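Local coordinates for protein transcription initiation factor IIB (Methanocaldococcus jannaschii, PDB 5O9J) that forms a HINT-fold mini-intein that probably excises itself from its host transcription factor by protein splicing, joining the flanking pieces, at residues A[8-13]-A[174-179]; A[55-60]-A[169-174]; A[68-73]-A[163-168]; A[121-126]-A[139-144]. All coordinates share one frame; numbering follows the deposited sequence.

Contact 1: residues A[8-13]-A[174-179]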
loop_
_atom_site.group_PDB
_atom_site.type_symbol
_atom_site.label_atom_id
_atom_site.label_comp_id
_atom_site.label_asym_id
_atom_site.label_seq_id
_atom_site.Cartn_x
_atom_site.Cartn_y
_atom_site.Cartn_z
ATOM N N ASN A 8 -4.913 -0.702 -9.343
ATOM C CA ASN A 8 -5.722 0.510 -9.429
ATOM C C ASN A 8 -5.395 1.599 -8.410
ATOM O O ASN A 8 -5.823 2.730 -8.592
ATOM C CB ASN A 8 -7.212 0.164 -9.317
ATOM C CG ASN A 8 -7.842 -0.174 -10.663
ATOM O OD1 ASN A 8 -7.240 0.039 -11.717
ATOM N ND2 ASN A 8 -9.068 -0.694 -10.631
ATOM N N GLU A 9 -4.653 1.277 -7.350
ATOM C CA GLU A 9 -4.436 2.250 -6.279
ATOM C C GLU A 9 -3.706 3.495 -6.774
ATOM O O GLU A 9 -2.569 3.419 -7.236
ATOM C CB GLU A 9 -3.653 1.632 -5.118
ATOM C CG GLU A 9 -4.282 0.391 -4.542
ATOM C CD GLU A 9 -5.736 0.579 -4.198
ATOM O OE1 GLU A 9 -6.061 1.542 -3.466
ATOM O OE2 GLU A 9 -6.559 -0.247 -4.664
ATOM N N PRO A 10 -4.365 4.654 -6.673
ATOM C CA PRO A 10 -3.746 5.916 -7.077
ATOM C C PRO A 10 -2.575 6.295 -6.193
ATOM O O PRO A 10 -2.629 6.102 -4.976
ATOM C CB PRO A 10 -4.890 6.926 -6.938
ATOM C CG PRO A 10 -5.838 6.296 -6.020
ATOM C CD PRO A 10 -5.761 4.837 -6.253
ATOM N N ILE A 11 -1.518 6.805 -6.816
ATOM C CA ILE A 11 -0.394 7.382 -6.102
ATOM C C ILE A 11 -0.142 8.773 -6.624
ATOM O O ILE A 11 -0.429 9.076 -7.779
ATOM C CB ILE A 11 0.918 6.588 -6.266
ATOM C CG1 ILE A 11 1.129 6.202 -7.729
ATOM C CG2 ILE A 11 0.923 5.368 -5.403
ATOM C CD1 ILE A 11 2.355 5.344 -7.943
ATOM N N ILE A 12 0.436 9.600 -5.767
ATOM C CA ILE A 12 0.755 10.966 -6.112
ATOM C C ILE A 12 2.242 11.002 -6.366
ATOM O O ILE A 12 3.026 10.678 -5.481
ATOM C CB ILE A 12 0.343 11.952 -4.975
ATOM C CG1 ILE A 12 -1.175 11.923 -4.773
ATOM C CG2 ILE A 12 0.805 13.355 -5.291
ATOM C CD1 ILE A 12 -1.644 12.407 -3.395
ATOM N N ILE A 13 2.643 11.372 -7.577
ATOM C CA ILE A 13 4.053 11.285 -7.930
ATOM C C ILE A 13 4.635 12.551 -8.523
ATOM O O ILE A 13 3.911 13.449 -8.950
ATOM C CB ILE A 13 4.315 10.152 -8.954
ATOM C CG1 ILE A 13 3.567 10.429 -10.264
ATOM C CG2 ILE A 13 3.911 8.811 -8.385
ATOM C CD1 ILE A 13 3.886 9.428 -11.374
ATOM N N ALA A 174 -0.718 5.594 -0.949
ATOM C CA ALA A 174 -1.391 5.057 -2.123
ATOM C C ALA A 174 -2.794 4.610 -1.768
ATOM O O ALA A 174 -2.986 3.878 -0.798
ATOM C CB ALA A 174 -0.610 3.896 -2.700
ATOM N N GLY A 175 -3.773 5.038 -2.554
ATOM C CA GLY A 175 -5.139 4.615 -2.341
ATOM C C GLY A 175 -5.842 5.468 -1.316
ATOM O O GLY A 175 -5.231 6.336 -0.693
ATOM N N PHE A 176 -7.131 5.207 -1.131
ATOM C CA PHE A 176 -7.964 6.029 -0.264
ATOM C C PHE A 176 -8.618 5.220 0.841
ATOM O O PHE A 176 -8.994 4.073 0.634
ATOM C CB PHE A 176 -9.050 6.722 -1.085
ATOM C CG PHE A 176 -8.533 7.430 -2.297
ATOM C CD1 PHE A 176 -7.432 8.270 -2.206
ATOM C CD2 PHE A 176 -9.148 7.263 -3.526
ATOM C CE1 PHE A 176 -6.950 8.927 -3.322
ATOM C CE2 PHE A 176 -8.676 7.917 -4.649
ATOM C CZ PHE A 176 -7.573 8.748 -4.549
ATOM N N GLY A 177 -8.773 5.822 2.011
ATOM C CA GLY A 177 -9.543 5.192 3.066
ATOM C C GLY A 177 -9.043 5.508 4.456
ATOM O O GLY A 177 -9.828 5.760 5.364
ATOM N N GLY A 178 -7.728 5.492 4.630
ATOM C CA GLY A 178 -7.148 5.727 5.939
ATOM C C GLY A 178 -6.620 4.437 6.531
ATOM O O GLY A 178 -6.292 4.376 7.714
ATOM N N PHE A 179 -6.551 3.390 5.711
ATOM C CA PHE A 179 -5.959 2.142 6.164
ATOM C C PHE A 179 -4.451 2.301 6.296
ATOM O O PHE A 179 -3.826 3.003 5.512
ATOM C CB PHE A 179 -6.260 0.995 5.200
ATOM C CG PHE A 179 -7.714 0.656 5.083
ATOM C CD1 PHE A 179 -8.514 1.296 4.151
ATOM C CD2 PHE A 179 -8.274 -0.326 5.885
ATOM C CE1 PHE A 179 -9.853 0.973 4.031
ATOM C CE2 PHE A 179 -9.608 -0.652 5.766
ATOM C CZ PHE A 179 -10.400 0.002 4.840
HETATM O O HOH W 1 -4.825 1.217 -0.903
HETATM O O HOH W 2 -8.449 3.296 -3.233
#
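Pro-10 meets the chain corner at Ala-174 and Gly-175 with its carbonyl and reaches Phe-176 with its ring. Pro-10 O accepts the N-H of Gly-175 over 2.9 Å (N-H...O 151°), the donor lying in the carbonyl plane. The same oxygen is 3.3 Å from Ala-174 CA, a CA-H...O contact beside the stronger bond. Pro-10 CG presses against Phe-176 CZ at 3.3 Å, the phenyl ring arriving obliquely with its far end. In the HINT fold of this intein, the contact ties strand 10-15 to the link between strand 171-174 and the C-terminal strand 180-183. Gly-175 turns the corner with phi 85° and psi 175°; a beta carbon here would collide with Glu-9 OE1 and jam against the carbonyl oxygen of Ala-174. As built, Glu-9 OE1 lies 3.4 Å from Gly-175 CA and accepts hydrogen bonds from two waters, one of which also donates to Ala-174 O, while the other accepts the N-H of Phe-176. On the buried flank, Ala-174 CB sits unusually tightly on Ile-11 CG2, at 3.4 Å, and Ile-11 also packs on Ile-24 and Leu-27 of helix 24-33. Backbone bonds to Asn-128 hold Ala-174 and Gly-175 from another strand.

Contact 2: residues A[55-60]-A[169-174]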
loop_
_atom_site.group_PDB
_atom_site.type_symbol
_atom_site.label_atom_id
_atom_site.label_comp_id
_atom_site.label_asym_id
_atom_site.label_seq_id
_atom_site.Cartn_x
_atom_site.Cartn_y
_atom_site.Cartn_z
ATOM N N ILE A 55 4.825 10.357 -2.690
ATOM C CA ILE A 55 4.546 10.891 -1.361
ATOM C C ILE A 55 4.775 9.803 -0.331
ATOM O O ILE A 55 4.216 8.719 -0.427
ATOM C CB ILE A 55 3.106 11.424 -1.216
ATOM C CG1 ILE A 55 2.901 12.642 -2.108
ATOM C CG2 ILE A 55 2.817 11.786 0.244
ATOM C CD1 ILE A 55 3.868 13.793 -1.812
ATOM N N ALA A 56 5.617 10.094 0.645
ATOM C CA ALA A 56 5.900 9.143 1.690
ATOM C C ALA A 56 6.153 9.878 2.988
ATOM O O ALA A 56 6.392 11.081 2.995
ATOM C CB ALA A 56 7.095 8.284 1.321
ATOM N N PHE A 57 6.099 9.135 4.081
ATOM C CA PHE A 57 6.399 9.645 5.407
ATOM C C PHE A 57 7.866 9.378 5.749
ATOM O O PHE A 57 8.244 8.240 6.023
ATOM C CB PHE A 57 5.481 8.977 6.417
ATOM C CG PHE A 57 5.638 9.491 7.786
ATOM C CD1 PHE A 57 4.983 10.652 8.198
ATOM C CD2 PHE A 57 6.479 8.839 8.668
ATOM C CE1 PHE A 57 5.157 11.108 9.483
ATOM C CE2 PHE A 57 6.648 9.298 9.924
ATOM C CZ PHE A 57 5.991 10.422 10.363
ATOM N N ASN A 58 8.703 10.412 5.745
ATOM C CA ASN A 58 10.142 10.169 5.834
ATOM C C ASN A 58 10.691 10.019 7.258
ATOM O O ASN A 58 9.950 10.136 8.238
ATOM C CB ASN A 58 10.914 11.272 5.096
ATOM C CG ASN A 58 10.861 12.637 5.802
ATOM O OD1 ASN A 58 10.223 12.816 6.845
ATOM N ND2 ASN A 58 11.552 13.604 5.220
ATOM N N SER A 59 11.998 9.765 7.349
ATOM C CA SER A 59 12.690 9.560 8.626
ATOM C C SER A 59 12.664 10.785 9.547
ATOM O O SER A 59 12.898 10.667 10.748
ATOM C CB SER A 59 14.147 9.147 8.378
ATOM O OG SER A 59 14.222 7.943 7.630
ATOM N N ASN A 60 12.392 11.960 8.984
ATOM C CA ASN A 60 12.274 13.175 9.782
ATOM C C ASN A 60 10.824 13.450 10.158
ATOM O O ASN A 60 10.468 14.578 10.511
ATOM C CB ASN A 60 12.853 14.371 9.028
ATOM C CG ASN A 60 14.330 14.211 8.730
ATOM O OD1 ASN A 60 15.037 13.472 9.416
ATOM N ND2 ASN A 60 14.806 14.906 7.703
ATOM N N ALA A 169 12.528 5.719 4.051
ATOM C CA ALA A 169 11.126 5.932 4.394
ATOM C C ALA A 169 10.419 4.592 4.529
ATOM O O ALA A 169 9.675 4.369 5.482
ATOM C CB ALA A 169 10.437 6.805 3.353
ATOM N N GLU A 170 10.664 3.707 3.567
ATOM C CA GLU A 170 10.108 2.355 3.568
ATOM C C GLU A 170 8.594 2.324 3.827
ATOM O O GLU A 170 8.076 1.426 4.486
ATOM C CB GLU A 170 10.849 1.490 4.587
ATOM C CG GLU A 170 12.325 1.309 4.239
ATOM C CD GLU A 170 13.004 0.230 5.059
ATOM O OE1 GLU A 170 12.296 -0.473 5.815
ATOM O OE2 GLU A 170 14.242 0.078 4.940
ATOM N N ASN A 171 7.910 3.335 3.303
ATOM C CA ASN A 171 6.459 3.373 3.214
ATOM C C ASN A 171 6.115 4.234 2.008
ATOM O O ASN A 171 6.998 4.867 1.425
ATOM C CB ASN A 171 5.814 3.940 4.487
ATOM C CG ASN A 171 6.107 5.419 4.681
ATOM O OD1 ASN A 171 5.482 6.274 4.055
ATOM N ND2 ASN A 171 7.073 5.725 5.539
ATOM N N PHE A 172 4.851 4.239 1.605
ATOM C CA PHE A 172 4.378 5.267 0.689
ATOM C C PHE A 172 2.870 5.406 0.763
ATOM O O PHE A 172 2.158 4.544 1.296
ATOM C CB PHE A 172 4.833 5.004 -0.760
ATOM C CG PHE A 172 4.394 3.684 -1.325
ATOM C CD1 PHE A 172 3.179 3.560 -1.981
ATOM C CD2 PHE A 172 5.222 2.578 -1.240
ATOM C CE1 PHE A 172 2.784 2.338 -2.515
ATOM C CE2 PHE A 172 4.848 1.364 -1.780
ATOM C CZ PHE A 172 3.624 1.238 -2.416
ATOM N N VAL A 173 2.391 6.523 0.244
ATOM C CA VAL A 173 0.979 6.826 0.263
ATOM C C VAL A 173 0.371 6.354 -1.042
ATOM O O VAL A 173 0.897 6.663 -2.109
ATOM C CB VAL A 173 0.745 8.332 0.457
ATOM C CG1 VAL A 173 -0.664 8.691 0.123
ATOM C CG2 VAL A 173 1.099 8.737 1.888
ATOM N N ALA A 174 -0.718 5.594 -0.949
ATOM C CA ALA A 174 -1.391 5.057 -2.123
ATOM C C ALA A 174 -2.794 4.610 -1.768
ATOM O O ALA A 174 -2.986 3.878 -0.798
ATOM C CB ALA A 174 -0.610 3.896 -2.700
#
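Asn-171 turns CG between its own backbone N and carbonyl carbon (chi1 68°) and twists the amide at chi2 79°, which lays that flat group along the backbone of Phe-57. There it takes over a job that main chain does in a sheet, bridging strand 52-57 to strand 171-174 where the two strands, belonging to different sheets, cross at an angle in the HINT fold. Asn-171 OD1 accepts the N-H of Phe-57 at 2.9 Å, an almost straight bond (171°) on a lone pair in the amide plane. Asn-171 ND2 returns a bond to Phe-57 O at 2.8 Å, again on a lone pair and close to the plane of its own amide. Bonded through both OD1 and ND2, the amide is probably held against rotation; ND2 also makes a weak bond to Ala-169 O. The aromatic ring of Phe-57 swings away from this pair, with ND2 near its plane at the edge, and meets Phe-63 edge-to-face. Further along, the ordinary backbone bond from Val-173 N to Ile-55 O, 2.9 Å, joins the strands directly. The side chains of Ile-55 and Val-173 lie side by side, pointing the same way, their CG2 methyls 3.9 Å apart. Between the two polar links sits the small Ala-56, whose CB is 4.2 Å from Ala-169 CB. That same Ala-56 CB lies 3.4 Å from Asn-171 O, a buried carbonyl oxygen with no hydrogen-bond partner in the model.

Contact 3: residues A[68-73]-A[163-168]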
loop_
_atom_site.group_PDB
_atom_site.type_symbol
_atom_site.label_atom_id
_atom_site.label_comp_id
_atom_site.label_asym_id
_atom_site.label_seq_id
_atom_site.Cartn_x
_atom_site.Cartn_y
_atom_site.Cartn_z
ATOM N N VAL A 68 11.975 7.257 -5.535
ATOM C CA VAL A 68 11.778 5.823 -5.724
ATOM C C VAL A 68 13.027 5.282 -6.416
ATOM O O VAL A 68 13.472 5.838 -7.421
ATOM C CB VAL A 68 10.525 5.526 -6.563
ATOM C CG1 VAL A 68 10.357 4.011 -6.794
ATOM C CG2 VAL A 68 9.282 6.119 -5.885
ATOM N N SER A 69 13.612 4.221 -5.874
ATOM C CA SER A 69 14.852 3.696 -6.441
ATOM C C SER A 69 14.566 2.655 -7.512
ATOM O O SER A 69 15.228 2.622 -8.545
ATOM C CB SER A 69 15.730 3.098 -5.346
ATOM O OG SER A 69 15.001 2.119 -4.629
ATOM N N GLU A 70 13.580 1.802 -7.256
ATOM C CA GLU A 70 13.189 0.772 -8.211
ATOM C C GLU A 70 11.702 0.453 -8.078
ATOM O O GLU A 70 11.068 0.774 -7.067
ATOM C CB GLU A 70 14.032 -0.499 -8.015
ATOM C CG GLU A 70 13.917 -1.105 -6.627
ATOM C CD GLU A 70 14.774 -2.352 -6.417
ATOM O OE1 GLU A 70 15.880 -2.450 -7.002
ATOM O OE2 GLU A 70 14.326 -3.235 -5.651
ATOM N N VAL A 71 11.137 -0.158 -9.113
ATOM C CA VAL A 71 9.754 -0.613 -9.061
ATOM C C VAL A 71 9.722 -2.082 -9.429
ATOM O O VAL A 71 10.659 -2.593 -10.043
ATOM C CB VAL A 71 8.831 0.170 -10.015
ATOM C CG1 VAL A 71 8.872 1.673 -9.707
ATOM C CG2 VAL A 71 9.221 -0.090 -11.463
ATOM N N SER A 72 8.649 -2.762 -9.058
ATOM C CA SER A 72 8.547 -4.169 -9.387
ATOM C C SER A 72 7.095 -4.606 -9.423
ATOM O O SER A 72 6.203 -3.892 -8.956
ATOM C CB SER A 72 9.351 -5.015 -8.389
ATOM O OG SER A 72 8.706 -5.116 -7.134
ATOM N N ARG A 73 6.869 -5.779 -10.002
ATOM C CA ARG A 73 5.554 -6.388 -10.075
ATOM C C ARG A 73 5.734 -7.897 -10.027
ATOM O O ARG A 73 6.810 -8.404 -10.355
ATOM C CB ARG A 73 4.823 -5.976 -11.354
ATOM C CG ARG A 73 5.455 -6.557 -12.633
ATOM C CD ARG A 73 4.797 -6.063 -13.922
ATOM N NE ARG A 73 5.544 -6.513 -15.102
ATOM C CZ ARG A 73 5.282 -6.138 -16.353
ATOM N NH1 ARG A 73 4.288 -5.297 -16.603
ATOM N NH2 ARG A 73 6.020 -6.603 -17.358
ATOM N N ASP A 163 5.023 -2.978 -6.461
ATOM C CA ASP A 163 5.942 -2.546 -5.409
ATOM C C ASP A 163 6.730 -1.296 -5.799
ATOM O O ASP A 163 7.222 -1.175 -6.925
ATOM C CB ASP A 163 6.929 -3.666 -5.076
ATOM C CG ASP A 163 6.487 -4.523 -3.903
ATOM O OD1 ASP A 163 6.686 -4.089 -2.749
ATOM O OD2 ASP A 163 5.930 -5.623 -4.137
ATOM N N LEU A 164 6.862 -0.370 -4.857
ATOM C CA LEU A 164 7.827 0.709 -4.992
ATOM C C LEU A 164 8.895 0.474 -3.942
ATOM O O LEU A 164 8.602 -0.058 -2.870
ATOM C CB LEU A 164 7.172 2.083 -4.807
ATOM C CG LEU A 164 6.010 2.475 -5.725
ATOM C CD1 LEU A 164 5.389 3.796 -5.291
ATOM C CD2 LEU A 164 6.466 2.570 -7.171
ATOM N N THR A 165 10.133 0.844 -4.244
ATOM C CA THR A 165 11.165 0.856 -3.223
ATOM C C THR A 165 11.499 2.299 -2.911
ATOM O O THR A 165 12.002 3.038 -3.761
ATOM C CB THR A 165 12.441 0.098 -3.648
ATOM O OG1 THR A 165 12.126 -1.278 -3.881
ATOM C CG2 THR A 165 13.500 0.179 -2.554
ATOM N N VAL A 166 11.199 2.696 -1.681
ATOM C CA VAL A 166 11.445 4.048 -1.228
ATOM C C VAL A 166 12.444 4.008 -0.078
ATOM O O VAL A 166 12.082 3.690 1.055
ATOM C CB VAL A 166 10.134 4.732 -0.777
ATOM C CG1 VAL A 166 10.380 6.191 -0.439
ATOM C CG2 VAL A 166 9.073 4.594 -1.864
ATOM N N PRO A 167 13.714 4.296 -0.374
ATOM C CA PRO A 167 14.766 4.390 0.645
ATOM C C PRO A 167 14.499 5.469 1.689
ATOM O O PRO A 167 13.856 6.473 1.388
ATOM C CB PRO A 167 16.021 4.737 -0.174
ATOM C CG PRO A 167 15.508 5.197 -1.517
ATOM C CD PRO A 167 14.258 4.413 -1.737
ATOM N N ASN A 168 14.995 5.252 2.903
ATOM C CA ASN A 168 14.902 6.238 3.982
ATOM C C ASN A 168 13.462 6.630 4.316
ATOM O O ASN A 168 13.208 7.737 4.804
ATOM C CB ASN A 168 15.709 7.494 3.631
ATOM C CG ASN A 168 17.168 7.186 3.336
ATOM O OD1 ASN A 168 17.783 6.347 3.997
ATOM N ND2 ASN A 168 17.726 7.855 2.332
#
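Val-68 starts the pairing by resting its side chain against Leu-164 and Val-166, with CG1 4.2 Å from Leu-164 CD2, as the chain enters an antiparallel ladder between strands 70-75 and 160-165 of the HINT fold. Ser-69 follows and grips Thr-165 O twice: its backbone N approaches nearly along the C=O axis at 2.9 Å, and its OG, held between backbone N and carbonyl carbon (chi1 55°), donates from above the carbonyl plane at 3.3 Å. An alanine here would keep the backbone bond but would probably leave Thr-165 O without its second donor and open a gap beside the Thr-165 methyl. At Glu-70 the carbonyl O takes the N-H of Thr-165, while the side chain crosses that of Thr-165 at a slant, CG against OG1, and sends OE1 to a salt bridge with Arg-39. Val-71 turns to the other face, where its CG1 lies 3.6 Å from Leu-164 CD2, the two side chains alongside each other, both touching Ile-28 of helix 24-33. Ser-72 exchanges a pair of backbone bonds with Asp-163, whose carboxylate is taken by the backbone N-H groups of Tyr-3 and Ala-4. Beside them Ser-72 OG nudges Asp-163 CB at 3.1 Å.

Contact 4: residues A[121-126]-A[139-144]. Unlike the reference sequence in segment 121-126: Arg-125 (reference Glu), Ile-126 (reference Leu).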
loop_
_atom_site.group_PDB
_atom_site.type_symbol
_atom_site.label_atom_id
_atom_site.label_comp_id
_atom_site.label_asym_id
_atom_site.label_seq_id
_atom_site.Cartn_x
_atom_site.Cartn_y
_atom_site.Cartn_z
ATOM N N VAL A 121 -8.536 -0.374 13.389
ATOM C CA VAL A 121 -8.167 0.984 13.735
ATOM C C VAL A 121 -7.632 1.670 12.490
ATOM O O VAL A 121 -6.579 1.312 11.982
ATOM C CB VAL A 121 -7.117 1.023 14.855
ATOM C CG1 VAL A 121 -6.870 2.469 15.301
ATOM C CG2 VAL A 121 -7.573 0.169 16.031
ATOM N N LEU A 122 -8.374 2.646 11.984
ATOM C CA LEU A 122 -7.939 3.364 10.800
ATOM C C LEU A 122 -7.435 4.733 11.189
ATOM O O LEU A 122 -7.915 5.325 12.151
ATOM C CB LEU A 122 -9.074 3.490 9.782
ATOM C CG LEU A 122 -9.346 2.262 8.906
ATOM C CD1 LEU A 122 -10.042 1.169 9.688
ATOM C CD2 LEU A 122 -10.158 2.645 7.678
ATOM N N ALA A 123 -6.469 5.240 10.443
ATOM C CA ALA A 123 -6.061 6.621 10.631
ATOM C C ALA A 123 -7.194 7.511 10.141
ATOM O O ALA A 123 -7.963 7.129 9.261
ATOM C CB ALA A 123 -4.775 6.917 9.891
ATOM N N LYS A 124 -7.314 8.691 10.726
ATOM C CA LYS A 124 -8.300 9.644 10.257
ATOM C C LYS A 124 -7.692 10.473 9.127
ATOM O O LYS A 124 -7.274 11.603 9.317
ATOM C CB LYS A 124 -8.775 10.525 11.408
ATOM C CG LYS A 124 -10.217 10.954 11.283
ATOM C CD LYS A 124 -10.646 11.790 12.468
ATOM C CE LYS A 124 -11.882 12.595 12.120
ATOM N NZ LYS A 124 -11.630 13.458 10.930
ATOM N N ARG A 125 -7.606 9.877 7.945
ATOM C CA ARG A 125 -7.064 10.586 6.802
ATOM C C ARG A 125 -7.679 10.060 5.522
ATOM O O ARG A 125 -8.375 9.043 5.516
ATOM C CB ARG A 125 -5.538 10.469 6.767
ATOM C CG ARG A 125 -5.017 9.118 6.273
ATOM C CD ARG A 125 -3.495 9.131 6.150
ATOM N NE ARG A 125 -2.838 9.010 7.450
ATOM C CZ ARG A 125 -2.388 10.034 8.171
ATOM N NH1 ARG A 125 -2.510 11.279 7.728
ATOM N NH2 ARG A 125 -1.806 9.814 9.341
ATOM N N ILE A 126 -7.439 10.769 4.435
ATOM C CA ILE A 126 -8.054 10.417 3.174
ATOM C C ILE A 126 -7.299 9.276 2.486
ATOM O O ILE A 126 -7.910 8.386 1.892
ATOM C CB ILE A 126 -8.128 11.642 2.255
ATOM C CG1 ILE A 126 -9.079 12.664 2.875
ATOM C CG2 ILE A 126 -8.584 11.239 0.851
ATOM C CD1 ILE A 126 -9.728 13.572 1.886
ATOM N N ILE A 139 2.989 9.147 13.418
ATOM C CA ILE A 139 2.346 10.177 12.617
ATOM C C ILE A 139 1.392 10.967 13.524
ATOM O O ILE A 139 0.832 10.404 14.465
ATOM C CB ILE A 139 1.557 9.581 11.431
ATOM C CG1 ILE A 139 0.509 8.574 11.931
ATOM C CG2 ILE A 139 2.501 8.941 10.425
ATOM C CD1 ILE A 139 -0.055 7.650 10.862
ATOM N N ASN A 140 1.196 12.254 13.247
ATOM C CA ASN A 140 0.328 13.075 14.100
ATOM C C ASN A 140 -1.126 12.987 13.623
ATOM O O ASN A 140 -1.683 13.932 13.064
ATOM C CB ASN A 140 0.807 14.539 14.145
ATOM C CG ASN A 140 0.053 15.372 15.174
ATOM O OD1 ASN A 140 -0.521 16.417 14.860
ATOM N ND2 ASN A 140 0.043 14.898 16.413
ATOM N N SER A 141 -1.736 11.831 13.863
ATOM C CA SER A 141 -3.069 11.548 13.341
ATOM C C SER A 141 -4.074 11.155 14.420
ATOM O O SER A 141 -3.710 10.611 15.461
ATOM C CB SER A 141 -2.999 10.433 12.296
ATOM O OG SER A 141 -4.267 10.209 11.710
ATOM N N ASP A 142 -5.343 11.452 14.164
ATOM C CA ASP A 142 -6.428 10.883 14.948
ATOM C C ASP A 142 -6.727 9.503 14.389
ATOM O O ASP A 142 -6.396 9.224 13.243
ATOM C CB ASP A 142 -7.668 11.773 14.903
ATOM C CG ASP A 142 -7.489 13.057 15.690
ATOM O OD1 ASP A 142 -6.932 12.993 16.811
ATOM O OD2 ASP A 142 -7.905 14.124 15.190
ATOM N N PHE A 143 -7.333 8.643 15.199
ATOM C CA PHE A 143 -7.661 7.287 14.772
ATOM C C PHE A 143 -9.145 7.014 14.953
ATOM O O PHE A 143 -9.776 7.546 15.849
ATOM C CB PHE A 143 -6.833 6.263 15.552
ATOM C CG PHE A 143 -5.353 6.389 15.324
ATOM C CD1 PHE A 143 -4.738 5.709 14.281
ATOM C CD2 PHE A 143 -4.577 7.207 16.136
ATOM C CE1 PHE A 143 -3.373 5.832 14.062
ATOM C CE2 PHE A 143 -3.213 7.333 15.920
ATOM C CZ PHE A 143 -2.612 6.643 14.880
ATOM N N ILE A 144 -9.706 6.191 14.083
ATOM C CA ILE A 144 -11.114 5.868 14.178
ATOM C C ILE A 144 -11.278 4.355 14.181
ATOM O O ILE A 144 -10.428 3.635 13.661
ATOM C CB ILE A 144 -11.913 6.504 13.027
ATOM C CG1 ILE A 144 -11.397 6.005 11.682
ATOM C CG2 ILE A 144 -11.795 8.025 13.082
ATOM C CD1 ILE A 144 -12.045 6.682 10.502
#
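Asp-142 O accepts from both sides of its plane: Lys-124 N comes from one face at 2.7 Å and the hydroxyl of Ser-141, in the same segment, from the other, OG to O 2.8 Å. One step away, Leu-122 and Ile-144 exchange backbone bonds, Leu-122 N to Ile-144 O and Ile-144 N to Leu-122 O, each 2.8 Å. Ser-141 OG is put in position by chi1 -176°, which sets it opposite the backbone N and beside its own carbonyl carbon. It also hovers over one face of the guanidinium of Arg-125, but at too poor an angle to bond. Replacing Ser-141 with an alanine would probably strip Asp-142 O of one of its two donors and leave Arg-125 without the oxygen above its face. Arg-125, which differs from the reference sequence, bends at chi3, and its NH2 lies 3.2 Å from Ile-139 CD1, at the guanidinium edge. Beyond the backbone bonds, the Lys-124 aliphatic chain crosses Ile-144 at about a right angle, CG to CG2 3.8 Å, and runs beside Asp-142, while Leu-122 CB leans on Ile-144 CG1 and its side chain also reaches Phe-179. Separately, Val-121 CG1 touches Phe-143 CB at 3.8 Å. Here two antiparallel strands, 119-123 and 143-154, pair at the rim of a four-stranded sheet in the HINT fold.

Overall arrangement
From the N terminus, strand 10-15 makes contact 1 with the chain just before the C-terminal strand, closing a loop that holds all the rest. Strand 52-57 then closes a smaller one in contact 2, sharing Ala-174 with contact 1 and joining the sheet that also holds strand 10-15 to strand 171-174. Inside it, contact 3 pairs 68-73 with 163-168, the stretch running into contact 2. Innermost is contact 4, a local closure whose segments are separated by 12 residues. The four loops nest and none cross. Contacts 3 and 4 lie on opposite sides of the chain's centre, about 25 Å apart between centres, while probable backbone bonds, Gly-177 N to Ile-126 O and Ala-123 N to Gly-178 O, join contact 1 to contact 4.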